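Local coordinates for protein citryl-spermidine/3,4-dihydroxybenzoyl-citryl-spermidine:spermidine ligase (Bacillus anthracis, PDB 3TO3) that catalyses the ATP-dependent condensation of spermidine with citryl-spermidine intermediates in the biosynthesis of the siderophore petrobactin, at residues E33-E38 with Q102-V107. Residues are numbered along the deposited sequence; the frame is centred on the assembly and turned at random.
Sequences ESLIYE and QFLEEV
Leu35 reaches across to helix 100-110 and lays its CD1 methyl against two side chains at once, Phe103 and Leu104. This is plain helix-helix packing in the N-terminal part of an IucA/IucC-family synthetase: helix 18-37 meets helix 100-110, and about half of the chain between them lies in the strands of an antiparallel sheet. The backbones stay well apart, with Leu35 CA and Leu104 CA at 10.4 Å, which leaves side-chain ends alone to bridge the gap. Leu35 CD1 sits 4.1 Å from Phe103 CE2, at the rim of the ring and near its plane, so the methyl meets an edge rather than a face. The same CD1 is 4.0 Å from Leu104 CD2, one branched end against another at a slant.

Phe103 is swung out by its first torsion, CG opposite the backbone N at 170°, which carries the ring toward helix 18-37, where Leu31 and Val32 also touch it. Tyr68, from the sheet, adds an edge-to-face ring contact. Leu104 sets off beside the gap, yet its CD2 branch still arrives at Leu35; the residue also touches Leu31 and, on helix 115-138, Phe121, Ile122 and Leu125, tying a third helix to the pair.

All three touching residues are buried, and no hydrogen bond crosses between the segments. Polar ties lie outside the interface: Glu106 joins Arg89 in a salt bridge, and Gln102 NE2 donates to Glu106 OE2 at 3.0 Å. Within the helix, Val107 CG2 rests 3.7 Å above one face of the Phe103 ring, offset toward its rim.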
# COMPACT_ATOMS: atom_id res chain seq x y z
N GLU B 33 2.82 -28.05 0.87
CA GLU B 33 1.99 -28.83 1.79
C GLU B 33 0.54 -28.42 1.75
O GLU B 33 -0.35 -29.27 1.65
CB GLU B 33 2.51 -28.77 3.24
CG GLU B 33 3.83 -29.50 3.39
CD GLU B 33 4.44 -29.41 4.79
OE1 GLU B 33 3.88 -28.72 5.68
OE2 GLU B 33 5.51 -30.06 5.00
N SER B 34 0.28 -27.12 1.81
CA SER B 34 -1.12 -26.71 1.85
C SER B 34 -1.79 -26.74 0.47
O SER B 34 -2.99 -27.00 0.39
CB SER B 34 -1.33 -25.36 2.57
OG SER B 34 -0.79 -24.30 1.83
N LEU B 35 -1.03 -26.51 -0.61
CA LEU B 35 -1.64 -26.60 -1.95
C LEU B 35 -2.07 -28.06 -2.24
O LEU B 35 -3.14 -28.29 -2.77
CB LEU B 35 -0.70 -26.09 -3.05
CG LEU B 35 -0.34 -24.60 -3.05
CD1 LEU B 35 0.73 -24.34 -4.06
CD2 LEU B 35 -1.55 -23.76 -3.35
N ILE B 36 -1.25 -29.03 -1.85
CA ILE B 36 -1.62 -30.42 -2.02
C ILE B 36 -2.70 -30.82 -1.02
O ILE B 36 -3.71 -31.40 -1.41
CB ILE B 36 -0.43 -31.34 -1.88
CG1 ILE B 36 0.68 -30.93 -2.82
CG2 ILE B 36 -0.83 -32.81 -2.14
CD1 ILE B 36 1.93 -31.78 -2.61
N TYR B 37 -2.50 -30.50 0.26
CA TYR B 37 -3.47 -30.88 1.28
C TYR B 37 -4.89 -30.43 0.92
O TYR B 37 -5.82 -31.19 1.06
CB TYR B 37 -3.10 -30.31 2.66
CG TYR B 37 -3.97 -30.78 3.83
CD1 TYR B 37 -4.26 -32.15 4.02
CD2 TYR B 37 -4.50 -29.87 4.73
CE1 TYR B 37 -5.04 -32.57 5.06
CE2 TYR B 37 -5.26 -30.29 5.80
CZ TYR B 37 -5.53 -31.64 5.96
OH TYR B 37 -6.30 -32.05 7.01
N GLU B 38 -5.06 -29.20 0.49
CA GLU B 38 -6.42 -28.67 0.28
C GLU B 38 -6.92 -29.04 -1.11
O GLU B 38 -8.01 -28.66 -1.50
CB GLU B 38 -6.42 -27.14 0.44
CG GLU B 38 -6.04 -26.68 1.81
CD GLU B 38 -6.08 -25.16 2.01
OE1 GLU B 38 -6.69 -24.42 1.18
OE2 GLU B 38 -5.48 -24.70 3.02
N GLN B 102 7.97 -17.70 -9.41
CA GLN B 102 8.05 -18.57 -10.58
C GLN B 102 7.32 -19.90 -10.34
O GLN B 102 6.56 -20.37 -11.22
CB GLN B 102 9.51 -18.83 -11.00
CG GLN B 102 9.66 -19.45 -12.39
CD GLN B 102 11.08 -19.93 -12.69
OE1 GLN B 102 12.02 -19.66 -11.94
NE2 GLN B 102 11.23 -20.64 -13.82
N PHE B 103 7.56 -20.51 -9.17
CA PHE B 103 6.87 -21.73 -8.82
C PHE B 103 5.36 -21.48 -8.97
O PHE B 103 4.68 -22.18 -9.70
CB PHE B 103 7.23 -22.21 -7.41
CG PHE B 103 6.36 -23.34 -6.92
CD1 PHE B 103 6.52 -24.63 -7.41
CD2 PHE B 103 5.34 -23.11 -6.00
CE1 PHE B 103 5.69 -25.67 -6.98
CE2 PHE B 103 4.50 -24.14 -5.58
CZ PHE B 103 4.69 -25.43 -6.08
N LEU B 104 4.84 -20.45 -8.31
CA LEU B 104 3.39 -20.20 -8.37
C LEU B 104 2.91 -19.83 -9.78
O LEU B 104 1.85 -20.27 -10.23
CB LEU B 104 2.94 -19.19 -7.32
CG LEU B 104 2.91 -19.71 -5.88
CD1 LEU B 104 2.40 -18.66 -4.90
CD2 LEU B 104 2.04 -20.93 -5.77
N GLU B 105 3.68 -19.02 -10.50
CA GLU B 105 3.27 -18.67 -11.86
C GLU B 105 3.18 -19.90 -12.77
O GLU B 105 2.24 -20.03 -13.54
CB GLU B 105 4.19 -17.61 -12.47
CG GLU B 105 3.85 -16.20 -12.03
CD GLU B 105 5.02 -15.23 -12.16
OE1 GLU B 105 6.10 -15.64 -12.65
OE2 GLU B 105 4.84 -14.06 -11.75
N GLU B 106 4.17 -20.79 -12.68
CA GLU B 106 4.21 -21.95 -13.57
C GLU B 106 3.11 -22.96 -13.22
O GLU B 106 2.43 -23.48 -14.09
CB GLU B 106 5.62 -22.57 -13.58
CG GLU B 106 6.66 -21.54 -14.02
CD GLU B 106 8.05 -22.11 -14.32
OE1 GLU B 106 8.47 -23.07 -13.65
OE2 GLU B 106 8.74 -21.57 -15.23
N VAL B 107 2.93 -23.22 -11.94
CA VAL B 107 1.88 -24.10 -11.48
C VAL B 107 0.47 -23.60 -11.80
O VAL B 107 -0.43 -24.37 -12.10
CB VAL B 107 2.09 -24.35 -9.97
CG1 VAL B 107 0.82 -24.83 -9.29
CG2 VAL B 107 3.21 -25.34 -9.81